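Local structure of glucosamine kinase (6HWJ) at residues 82-87 with 182-187; 107-112 with 127-132; 153-158 with 227-232; 162-167 with 186-191. The protein catalyses the ATP- and magnesium-dependent phosphorylation of D-glucosamine to D-glucosamine 6-phosphate and, to a lesser extent, acts on glucose. All coordinates share one frame; numbering follows the deposited sequence.

Interaction 1 (82-87 with 182-187); sequences HLVAAL and ASVVAY
Leu83, Val84 and Leu87 of helix 79-88 rest on Ala182 and Val184 of strand 179-186, so that the helix lies across one face of the antiparallel sheet to which the strand belongs. The local axes run at 78° to each other and approach to 10.0 Å, a spacing filled by aliphatic side chains from both elements.

Main-chain polar groups are spent elsewhere. Within the helix, Leu87 N donates to Leu83 O, while Val184 pairs with Gly168 of the adjoining strand and Ser183 with Lys133, an inferred ATP-binding residue. What remains between helix and strand is purely apolar packing.

Val184 is the hub, and its two CB branches meet three helix side chains, CG1 one and CG2 two. Its CG1, turned anti to the backbone N (chi1 -171°), crosses the valine of the helix, 4.0 Å from Val84 CG2. The other methyl, CG2, meets Leu87 CD1 end-on at 3.6 Å. Leu83 instead runs alongside Val184 in the opposite sense, its CD2 4.1 Å from Val184 CG2. Leucine has the reach needed to span the gap from the helix, whereas alanine suits position 182 because a single methyl is enough to receive it: Leu83 CD2 settles 3.7 Å from Ala182 CB.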
loop_
_atom_site.group_PDB
_atom_site.type_symbol
_atom_site.label_atom_id
_atom_site.label_comp_id
_atom_site.label_asym_id
_atom_site.label_seq_id
_atom_site.Cartn_x
_atom_site.Cartn_y
_atom_site.Cartn_z
ATOM N N HIS A 82 -8.640 3.930 -24.280
ATOM C CA HIS A 82 -8.841 5.348 -24.556
ATOM C C HIS A 82 -8.304 6.231 -23.432
ATOM O O HIS A 82 -7.878 7.365 -23.682
ATOM C CB HIS A 82 -10.321 5.630 -24.797
ATOM C CG HIS A 82 -10.776 5.255 -26.175
ATOM N ND1 HIS A 82 -10.827 3.943 -26.608
ATOM C CD2 HIS A 82 -11.128 6.016 -27.241
ATOM C CE1 HIS A 82 -11.216 3.912 -27.871
ATOM N NE2 HIS A 82 -11.398 5.156 -28.281
ATOM N N LEU A 83 -8.314 5.744 -22.198
ATOM C CA LEU A 83 -7.662 6.502 -21.132
ATOM C C LEU A 83 -6.159 6.595 -21.388
ATOM O O LEU A 83 -5.562 7.669 -21.251
ATOM C CB LEU A 83 -7.940 5.857 -19.780
ATOM C CG LEU A 83 -7.212 6.539 -18.600
ATOM C CD1 LEU A 83 -7.799 7.906 -18.332
ATOM C CD2 LEU A 83 -7.282 5.684 -17.354
ATOM N N VAL A 84 -5.541 5.487 -21.773
ATOM C CA VAL A 84 -4.113 5.503 -22.071
ATOM C C VAL A 84 -3.821 6.447 -23.234
ATOM O O VAL A 84 -2.856 7.211 -23.198
ATOM C CB VAL A 84 -3.620 4.083 -22.357
ATOM C CG1 VAL A 84 -2.171 4.105 -22.810
ATOM C CG2 VAL A 84 -3.784 3.227 -21.094
ATOM N N ALA A 85 -4.681 6.452 -24.255
ATOM C CA ALA A 85 -4.462 7.343 -25.391
ATOM C C ALA A 85 -4.555 8.801 -24.968
ATOM O O ALA A 85 -3.764 9.634 -25.423
ATOM C CB ALA A 85 -5.470 7.029 -26.511
ATOM N N ALA A 86 -5.501 9.130 -24.078
ATOM C CA ALA A 86 -5.606 10.499 -23.598
ATOM C C ALA A 86 -4.363 10.923 -22.825
ATOM O O ALA A 86 -4.048 12.115 -22.766
ATOM C CB ALA A 86 -6.839 10.671 -22.708
ATOM N N LEU A 87 -3.642 9.975 -22.234
ATOM C CA LEU A 87 -2.386 10.311 -21.563
ATOM C C LEU A 87 -1.304 10.667 -22.571
ATOM O O LEU A 87 -0.671 11.722 -22.473
ATOM C CB LEU A 87 -1.926 9.142 -20.696
ATOM C CG LEU A 87 -2.828 8.791 -19.515
ATOM C CD1 LEU A 87 -2.295 7.547 -18.822
ATOM C CD2 LEU A 87 -2.917 9.945 -18.575
ATOM N N ALA A 182 -8.032 6.878 -11.500
ATOM C CA ALA A 182 -7.377 5.834 -12.286
ATOM C C ALA A 182 -5.875 6.064 -12.288
ATOM O O ALA A 182 -5.411 7.202 -12.342
ATOM C CB ALA A 182 -7.877 5.793 -13.732
ATOM N N SER A 183 -5.121 4.971 -12.256
ATOM C CA SER A 183 -3.681 4.993 -12.421
ATOM C C SER A 183 -3.308 4.072 -13.575
ATOM O O SER A 183 -3.990 3.074 -13.844
ATOM C CB SER A 183 -2.965 4.551 -11.144
ATOM O OG SER A 183 -3.380 3.252 -10.769
ATOM N N VAL A 184 -2.228 4.433 -14.268
ATOM C CA VAL A 184 -1.658 3.637 -15.347
ATOM C C VAL A 184 -0.171 3.498 -15.059
ATOM O O VAL A 184 0.542 4.499 -14.954
ATOM C CB VAL A 184 -1.891 4.278 -16.713
ATOM C CG1 VAL A 184 -1.494 3.339 -17.833
ATOM C CG2 VAL A 184 -3.357 4.690 -16.863
ATOM N N VAL A 185 0.290 2.258 -14.895
ATOM C CA VAL A 185 1.685 1.971 -14.609
ATOM C C VAL A 185 2.125 0.795 -15.477
ATOM O O VAL A 185 1.309 0.055 -16.031
ATOM C CB VAL A 185 1.939 1.652 -13.113
ATOM C CG1 VAL A 185 1.416 2.761 -12.219
ATOM C CG2 VAL A 185 1.278 0.311 -12.775
ATOM N N ALA A 186 3.440 0.601 -15.541
ATOM C CA ALA A 186 3.999 -0.472 -16.337
ATOM C C ALA A 186 3.542 -1.816 -15.799
ATOM O O ALA A 186 3.351 -1.991 -14.588
ATOM C CB ALA A 186 5.525 -0.401 -16.333
ATOM N N TYR A 187 3.309 -2.745 -16.716
ATOM C CA TYR A 187 2.975 -4.129 -16.400
ATOM C C TYR A 187 4.270 -4.927 -16.270
ATOM O O TYR A 187 5.133 -4.842 -17.138
ATOM C CB TYR A 187 2.101 -4.703 -17.526
ATOM C CG TYR A 187 1.681 -6.154 -17.383
ATOM C CD1 TYR A 187 1.231 -6.650 -16.171
ATOM C CD2 TYR A 187 1.695 -7.008 -18.480
ATOM C CE1 TYR A 187 0.822 -7.967 -16.052
ATOM C CE2 TYR A 187 1.286 -8.322 -18.371
ATOM C CZ TYR A 187 0.849 -8.794 -17.156
ATOM O OH TYR A 187 0.444 -10.102 -17.029
#

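Interaction 2 (107-112 with 127-132); sequences APVTGE and GECAVV
Val109 lies over the bare backbone of Gly127, with both its CB and its CG2 4.0 Å from Gly127 CA. The other methyl points on toward the thiol, Val109 CG1 standing 3.8 Å from Cys129 SG. Because CG1 is turned anti to the carbonyl carbon (chi1 -63°), the two methyls can be divided in this way between glycine and cysteine. The lack of a side chain on Gly127 is what lets the valine come so near, and its positive phi of 59° is itself one that glycine adopts readily.

The polar part of the contact gathers on main-chain carbonyls. Gly127 N donates to Gly111 O at 2.9 Å, with an N-H...O angle of 155° and the donor in the carbonyl plane. One residue back, Thr110 O receives a weaker CA-H...O contact from Gly127 CA at 3.2 Å. A water accepts from Glu128 N at 2.9 Å; it lies 3.3 Å from Gly111 O and, more weakly placed, near Glu128 OE2, and other acceptors may compete for its protons. Glu128 OE1 has a firmer partner, forming a salt bridge to Arg113. Gly111, also at positive phi, likewise adopts a backbone shape suited to glycine.

Trp167 touches both Val109 and Cys129. The whole is the end of a beta hairpin joining strands 123-126 and 130-134, where a classic beta bulge sets Cys129 and Ala130 together opposite Val126, packed against the loop that leads into edge strand 112-115.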
loop_
_atom_site.group_PDB
_atom_site.type_symbol
_atom_site.label_atom_id
_atom_site.label_comp_id
_atom_site.label_asym_id
_atom_site.label_seq_id
_atom_site.Cartn_x
_atom_site.Cartn_y
_atom_site.Cartn_z
ATOM N N ALA A 107 2.434 5.611 -23.753
ATOM C CA ALA A 107 2.265 5.435 -25.190
ATOM C C ALA A 107 0.850 4.950 -25.459
ATOM O O ALA A 107 0.273 4.224 -24.638
ATOM C CB ALA A 107 3.273 4.428 -25.770
ATOM N N PRO A 108 0.264 5.337 -26.604
ATOM C CA PRO A 108 -1.123 4.953 -26.912
ATOM C C PRO A 108 -1.242 3.490 -27.332
ATOM O O PRO A 108 -1.678 3.166 -28.444
ATOM C CB PRO A 108 -1.484 5.925 -28.048
ATOM C CG PRO A 108 -0.155 6.133 -28.784
ATOM C CD PRO A 108 0.897 6.122 -27.695
ATOM N N VAL A 109 -0.866 2.582 -26.425
ATOM C CA VAL A 109 -0.959 1.150 -26.736
ATOM C C VAL A 109 -2.416 0.702 -26.728
ATOM O O VAL A 109 -3.304 1.349 -26.142
ATOM C CB VAL A 109 -0.116 0.310 -25.757
ATOM C CG1 VAL A 109 1.367 0.664 -25.896
ATOM C CG2 VAL A 109 -0.594 0.498 -24.317
ATOM N N THR A 110 -2.663 -0.435 -27.378
ATOM C CA THR A 110 -4.016 -0.902 -27.657
ATOM C C THR A 110 -4.138 -2.370 -27.290
ATOM O O THR A 110 -3.147 -3.082 -27.169
ATOM C CB THR A 110 -4.385 -0.727 -29.147
ATOM O OG1 THR A 110 -3.391 -1.364 -29.952
ATOM C CG2 THR A 110 -4.449 0.745 -29.522
ATOM N N GLY A 111 -5.372 -2.817 -27.139
ATOM C CA GLY A 111 -5.652 -4.193 -26.761
ATOM C C GLY A 111 -5.831 -4.319 -25.259
ATOM O O GLY A 111 -4.958 -3.911 -24.492
ATOM N N GLU A 112 -6.951 -4.867 -24.825
ATOM C CA GLU A 112 -7.276 -4.918 -23.412
ATOM C C GLU A 112 -7.463 -6.349 -22.950
ATOM O O GLU A 112 -8.009 -7.184 -23.682
ATOM C CB GLU A 112 -8.559 -4.122 -23.110
ATOM C CG GLU A 112 -8.423 -2.637 -23.340
ATOM C CD GLU A 112 -9.705 -1.879 -23.057
ATOM O OE1 GLU A 112 -10.752 -2.535 -22.816
ATOM O OE2 GLU A 112 -9.670 -0.636 -23.086
ATOM N N GLY A 127 -2.209 -3.228 -24.046
ATOM C CA GLY A 127 -1.016 -3.465 -24.850
ATOM C C GLY A 127 -0.075 -4.512 -24.304
ATOM O O GLY A 127 1.094 -4.563 -24.719
ATOM N N GLU A 128 -0.547 -5.354 -23.382
ATOM C CA GLU A 128 0.306 -6.314 -22.678
ATOM C C GLU A 128 1.554 -5.657 -22.096
ATOM O O GLU A 128 2.571 -6.314 -21.881
ATOM C CB GLU A 128 0.693 -7.479 -23.600
ATOM C CG GLU A 128 -0.531 -8.289 -24.053
ATOM C CD GLU A 128 -1.328 -8.840 -22.884
ATOM O OE1 GLU A 128 -0.713 -9.249 -21.879
ATOM O OE2 GLU A 128 -2.577 -8.868 -22.970
ATOM N N CYS A 129 1.477 -4.345 -21.816
ATOM C CA CYS A 129 2.618 -3.656 -21.228
ATOM C C CYS A 129 2.236 -2.567 -20.245
ATOM O O CYS A 129 3.136 -1.976 -19.659
ATOM C CB CYS A 129 3.503 -3.068 -22.349
ATOM S SG CYS A 129 2.679 -1.865 -23.403
ATOM N N ALA A 130 0.964 -2.291 -20.015
ATOM C CA ALA A 130 0.544 -1.325 -19.012
ATOM C C ALA A 130 -0.674 -1.869 -18.283
ATOM O O ALA A 130 -1.391 -2.736 -18.791
ATOM C CB ALA A 130 0.218 0.042 -19.627
ATOM N N VAL A 131 -0.900 -1.346 -17.078
ATOM C CA VAL A 131 -2.020 -1.756 -16.235
ATOM C C VAL A 131 -2.802 -0.505 -15.857
ATOM O O VAL A 131 -2.246 0.423 -15.249
ATOM C CB VAL A 131 -1.564 -2.482 -14.965
ATOM C CG1 VAL A 131 -2.779 -2.954 -14.173
ATOM C CG2 VAL A 131 -0.645 -3.634 -15.320
ATOM N N VAL A 132 -4.071 -0.477 -16.215
ATOM C CA VAL A 132 -4.994 0.571 -15.830
ATOM C C VAL A 132 -5.784 0.049 -14.637
ATOM O O VAL A 132 -6.411 -1.017 -14.710
ATOM C CB VAL A 132 -5.945 0.943 -16.972
ATOM C CG1 VAL A 132 -7.000 1.956 -16.470
ATOM C CG2 VAL A 132 -5.182 1.476 -18.166
HETATM O O HOH W 1 -3.316 -6.298 -23.009
#

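Interaction 3 (153-158 with 227-232); sequences AALARG and ARMHAA
Helix 148-157 and helix 212-234 cross almost at right angles, their local axes at 101° and 9.0 Å apart, where Leu155 and Gly158 meet Met229 and Ala232. Leu155 does most of the reaching. Its CD2 lies 3.8 Å from Met229 CG, the two side chains passing at a slant, and it is as near to the main chain, 3.7 Å from Met229 O. The same methyl stands 4.0 Å from Ala232 CB.

Met229 meets it with CG, near the root of its side chain and anti to the backbone N (chi1 -177°). The end of the chain leads away from helix 148-157; the side chain also touches Phe160 and Asp338. Ala232 fits the tightest part of the crossing because it is small. Its CB points at the end of the first helix, 4.2 Å from Gly158 CA, where glycine, first to leave helical geometry, puts no side chain in the way. The CA atoms of Gly158 and Ala232 are therefore just 4.8 Å apart.

Leu233, Met163 and Phe318 enclose Leu155 further. This is a near-perpendicular helix-helix packing with small residues at the close approach, joining the helix that precedes strand 166-172 to the helical part of the kinase.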
loop_
_atom_site.group_PDB
_atom_site.type_symbol
_atom_site.label_atom_id
_atom_site.label_comp_id
_atom_site.label_asym_id
_atom_site.label_seq_id
_atom_site.Cartn_x
_atom_site.Cartn_y
_atom_site.Cartn_z
ATOM N N ALA A 153 3.015 10.199 -7.939
ATOM C CA ALA A 153 3.497 11.423 -8.579
ATOM C C ALA A 153 4.721 11.990 -7.866
ATOM O O ALA A 153 5.701 12.394 -8.513
ATOM C CB ALA A 153 2.374 12.464 -8.631
ATOM N N ALA A 154 4.702 12.022 -6.534
ATOM C CA ALA A 154 5.854 12.536 -5.806
ATOM C C ALA A 154 7.098 11.707 -6.096
ATOM O O ALA A 154 8.197 12.253 -6.272
ATOM C CB ALA A 154 5.561 12.555 -4.297
ATOM N N LEU A 155 6.951 10.386 -6.135
ATOM C CA LEU A 155 8.089 9.519 -6.419
ATOM C C LEU A 155 8.636 9.766 -7.829
ATOM O O LEU A 155 9.845 9.942 -8.018
ATOM C CB LEU A 155 7.661 8.052 -6.248
ATOM C CG LEU A 155 7.339 7.680 -4.793
ATOM C CD1 LEU A 155 6.612 6.345 -4.709
ATOM C CD2 LEU A 155 8.621 7.641 -3.988
ATOM N N ALA A 156 7.758 9.780 -8.829
ATOM C CA ALA A 156 8.197 10.044 -10.199
ATOM C C ALA A 156 8.901 11.392 -10.303
ATOM O O ALA A 156 9.987 11.489 -10.879
ATOM C CB ALA A 156 6.993 9.990 -11.148
ATOM N N ARG A 157 8.300 12.446 -9.734
ATOM C CA ARG A 157 8.920 13.766 -9.759
ATOM C C ARG A 157 10.268 13.780 -9.059
ATOM O O ARG A 157 11.149 14.590 -9.405
ATOM C CB ARG A 157 7.996 14.803 -9.101
ATOM N N GLY A 158 10.444 12.929 -8.056
ATOM C CA GLY A 158 11.685 12.872 -7.332
ATOM C C GLY A 158 12.743 11.974 -7.933
ATOM O O GLY A 158 13.785 11.777 -7.304
ATOM N N ALA A 227 15.063 4.326 1.539
ATOM C CA ALA A 227 15.638 5.658 1.720
ATOM C C ALA A 227 15.415 6.540 0.498
ATOM O O ALA A 227 15.082 7.731 0.630
ATOM C CB ALA A 227 17.135 5.557 2.034
ATOM N N ARG A 228 15.586 5.980 -0.701
ATOM C CA ARG A 228 15.286 6.722 -1.920
ATOM C C ARG A 228 13.807 7.101 -1.970
ATOM O O ARG A 228 13.451 8.216 -2.385
ATOM C CB ARG A 228 15.661 5.890 -3.149
ATOM C CG ARG A 228 17.161 5.651 -3.318
ATOM C CD ARG A 228 17.424 4.620 -4.423
ATOM N NE ARG A 228 18.861 4.507 -4.696
ATOM C CZ ARG A 228 19.403 3.584 -5.488
ATOM N NH1 ARG A 228 18.640 2.665 -6.076
ATOM N NH2 ARG A 228 20.712 3.570 -5.682
ATOM N N MET A 229 12.938 6.164 -1.602
ATOM C CA MET A 229 11.499 6.422 -1.551
ATOM C C MET A 229 11.188 7.565 -0.586
ATOM O O MET A 229 10.510 8.538 -0.957
ATOM C CB MET A 229 10.773 5.134 -1.140
ATOM C CG MET A 229 9.253 5.227 -1.123
ATOM S SD MET A 229 8.502 3.663 -0.563
ATOM C CE MET A 229 8.789 3.769 1.201
ATOM N N HIS A 230 11.716 7.493 0.646
ATOM C CA HIS A 230 11.412 8.534 1.629
ATOM C C HIS A 230 11.976 9.891 1.217
ATOM O O HIS A 230 11.324 10.924 1.398
ATOM C CB HIS A 230 11.942 8.134 3.008
ATOM C CG HIS A 230 11.150 7.059 3.667
ATOM N ND1 HIS A 230 11.646 6.300 4.707
ATOM C CD2 HIS A 230 9.893 6.617 3.444
ATOM C CE1 HIS A 230 10.722 5.440 5.089
ATOM N NE2 HIS A 230 9.653 5.609 4.332
ATOM N N ALA A 231 13.186 9.915 0.667
ATOM C CA ALA A 231 13.776 11.179 0.246
ATOM C C ALA A 231 12.904 11.867 -0.792
ATOM O O ALA A 231 12.746 13.091 -0.769
ATOM C CB ALA A 231 15.189 10.954 -0.299
ATOM N N ALA A 232 12.330 11.098 -1.714
ATOM C CA ALA A 232 11.467 11.675 -2.730
ATOM C C ALA A 232 10.145 12.133 -2.132
ATOM O O ALA A 232 9.653 13.215 -2.466
ATOM C CB ALA A 232 11.196 10.653 -3.851
HETATM O O HOH W 2 9.076 14.169 -5.027
#

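Interaction 4 (162-167 with 186-191); sequences EMPRPW and AYLPGA
The inferred ATP-binding run Ala186, Tyr187 and Leu188 leaves the sheet at the end of strand 179-186, and here it meets Pro164, Arg165 and Trp167. One hydrogen bond joins the backbones: Ala186 N donates to Arg165 O at 2.8 Å, with an N-H...O angle of 145° and the donor tilted 17° from the carbonyl plane. Round this bond Ala186 fits closely. Its CB is 3.6 Å from Arg165 N and 4.0 Å from Arg165 CB, a proximity that suits a side chain of one methyl. Trp167 adds bulk nearby, its NE1 4.0 Å from Ala186 N.

The bond extends the antiparallel register of strands 166-172 and 179-186 one step before strand 166-172 begins. Beyond it the chain becomes a connecting segment, consistent with the hinge of kinase folds that borders the nucleotide, and then a type I beta turn from Leu188 to Ala191, with Pro189 and Gly190 at its corners.

Pro164 covers the start of this segment. Its CB rests 3.5 Å from Ala186 O, while its CG touches Leu188 CD1 at 4.1 Å, ring and leucine side chain crossing at about a right angle. Both also touch Ala314 of strand 312-315. The rigid proline ring presents a compact apolar surface to leucine, whose CG, anti to the carbonyl carbon (chi1 -55°), carries CD1 to Pro164 CG. Arg165 turns its long chain elsewhere, NH2 bonding to Thr104 O.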
loop_
_atom_site.group_PDB
_atom_site.type_symbol
_atom_site.label_atom_id
_atom_site.label_comp_id
_atom_site.label_asym_id
_atom_site.label_seq_id
_atom_site.Cartn_x
_atom_site.Cartn_y
_atom_site.Cartn_z
ATOM N N GLU A 162 12.301 2.738 -8.568
ATOM C CA GLU A 162 12.135 1.356 -8.108
ATOM C C GLU A 162 10.664 1.088 -7.791
ATOM O O GLU A 162 10.264 0.805 -6.672
ATOM C CB GLU A 162 13.038 1.086 -6.915
ATOM C CG GLU A 162 14.491 0.903 -7.333
ATOM C CD GLU A 162 15.412 0.775 -6.155
ATOM O OE1 GLU A 162 15.709 -0.367 -5.758
ATOM O OE2 GLU A 162 15.820 1.830 -5.627
ATOM N N MET A 163 9.864 1.218 -8.846
ATOM C CA MET A 163 8.433 0.982 -8.849
ATOM C C MET A 163 8.019 0.761 -10.305
ATOM O O MET A 163 8.734 1.189 -11.210
ATOM C CB MET A 163 7.674 2.172 -8.250
ATOM C CG MET A 163 7.906 3.475 -8.966
ATOM S SD MET A 163 6.899 4.837 -8.307
ATOM C CE MET A 163 7.565 6.217 -9.193
ATOM N N PRO A 164 6.885 0.113 -10.557
ATOM C CA PRO A 164 6.395 0.034 -11.941
ATOM C C PRO A 164 6.356 1.438 -12.525
ATOM O O PRO A 164 5.826 2.366 -11.902
ATOM C CB PRO A 164 4.996 -0.573 -11.802
ATOM C CG PRO A 164 4.980 -1.249 -10.470
ATOM C CD PRO A 164 5.900 -0.405 -9.593
ATOM N N ARG A 165 6.977 1.611 -13.691
ATOM C CA ARG A 165 7.075 2.940 -14.259
ATOM C C ARG A 165 5.673 3.555 -14.373
ATOM O O ARG A 165 4.775 2.933 -14.945
ATOM C CB ARG A 165 7.738 2.900 -15.643
ATOM C CG ARG A 165 7.883 4.293 -16.261
ATOM C CD ARG A 165 7.943 4.242 -17.775
ATOM N NE ARG A 165 9.274 3.910 -18.270
ATOM C CZ ARG A 165 10.203 4.803 -18.602
ATOM N NH1 ARG A 165 11.380 4.387 -19.045
ATOM N NH2 ARG A 165 9.964 6.101 -18.489
ATOM N N PRO A 166 5.452 4.755 -13.843
ATOM C CA PRO A 166 4.153 5.406 -14.026
ATOM C C PRO A 166 4.010 5.935 -15.438
ATOM O O PRO A 166 4.927 6.555 -15.980
ATOM C CB PRO A 166 4.174 6.542 -12.996
ATOM C CG PRO A 166 5.608 6.883 -12.885
ATOM C CD PRO A 166 6.366 5.579 -13.019
ATOM N N TRP A 167 2.844 5.672 -16.025
ATOM C CA TRP A 167 2.439 6.236 -17.297
ATOM C C TRP A 167 1.521 7.434 -17.134
ATOM O O TRP A 167 1.654 8.420 -17.859
ATOM C CB TRP A 167 1.702 5.183 -18.136
ATOM C CG TRP A 167 2.563 4.096 -18.709
ATOM C CD1 TRP A 167 3.686 3.554 -18.157
ATOM C CD2 TRP A 167 2.346 3.409 -19.949
ATOM N NE1 TRP A 167 4.184 2.574 -18.973
ATOM C CE2 TRP A 167 3.384 2.462 -20.083
ATOM C CE3 TRP A 167 1.378 3.504 -20.955
ATOM C CZ2 TRP A 167 3.478 1.612 -21.174
ATOM C CZ3 TRP A 167 1.477 2.670 -22.058
ATOM C CH2 TRP A 167 2.521 1.735 -22.162
ATOM N N ALA A 186 3.440 0.601 -15.541
ATOM C CA ALA A 186 3.999 -0.472 -16.337
ATOM C C ALA A 186 3.542 -1.816 -15.799
ATOM O O ALA A 186 3.351 -1.991 -14.588
ATOM C CB ALA A 186 5.525 -0.401 -16.333
ATOM N N TYR A 187 3.309 -2.745 -16.716
ATOM C CA TYR A 187 2.975 -4.129 -16.400
ATOM C C TYR A 187 4.270 -4.927 -16.270
ATOM O O TYR A 187 5.133 -4.842 -17.138
ATOM C CB TYR A 187 2.101 -4.703 -17.526
ATOM C CG TYR A 187 1.681 -6.154 -17.383
ATOM C CD1 TYR A 187 1.231 -6.650 -16.171
ATOM C CD2 TYR A 187 1.695 -7.008 -18.480
ATOM C CE1 TYR A 187 0.822 -7.967 -16.052
ATOM C CE2 TYR A 187 1.286 -8.322 -18.371
ATOM C CZ TYR A 187 0.849 -8.794 -17.156
ATOM O OH TYR A 187 0.444 -10.102 -17.029
ATOM N N LEU A 188 4.382 -5.708 -15.197
ATOM C CA LEU A 188 5.574 -6.499 -14.894
ATOM C C LEU A 188 5.177 -7.967 -14.828
ATOM O O LEU A 188 5.054 -8.531 -13.733
ATOM C CB LEU A 188 6.195 -6.024 -13.580
ATOM C CG LEU A 188 6.538 -4.524 -13.496
ATOM C CD1 LEU A 188 7.199 -4.191 -12.176
ATOM C CD2 LEU A 188 7.448 -4.122 -14.633
ATOM N N PRO A 189 5.009 -8.630 -15.977
ATOM C CA PRO A 189 4.407 -9.978 -15.957
ATOM C C PRO A 189 5.245 -11.015 -15.223
ATOM O O PRO A 189 4.683 -11.898 -14.565
ATOM C CB PRO A 189 4.258 -10.328 -17.454
ATOM C CG PRO A 189 5.303 -9.508 -18.148
ATOM C CD PRO A 189 5.414 -8.214 -17.334
ATOM N N GLY A 190 6.560 -10.928 -15.299
ATOM C CA GLY A 190 7.407 -11.924 -14.657
ATOM C C GLY A 190 7.933 -11.533 -13.293
ATOM O O GLY A 190 9.110 -11.766 -12.996
ATOM N N ALA A 191 7.070 -10.972 -12.441
ATOM C CA ALA A 191 7.491 -10.392 -11.172
ATOM C C ALA A 191 6.737 -11.037 -10.013
ATOM O O ALA A 191 5.505 -11.112 -10.023
ATOM C CB ALA A 191 7.268 -8.874 -11.169
#

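In the fold
Interactions 1, 2 and 4 meet on one antiparallel sheet, in which strand 179-186 lies between strands 130-134 and 166-172. Interactions 1 and 4 share Ala186 and Tyr187 of the inferred ATP site, and Val184 O lies 2.8 Å from Trp167 N, a probable hydrogen bond. Interaction 2, nested along the chain inside interaction 1, adjoins both: Val185 O is 2.8 Å from Val131 N, and Tyr187 N is 3.0 Å from Cys129 O. Interaction 3 is more remote, centred 21 Å from interaction 1, but a salt bridge from Arg228 NH1 to Glu162 OE2, 3.0 Å, ties it to interaction 4. Side chains of Pro164 and Met229 lie about 11 and 12 Å from a bound magnesium ion.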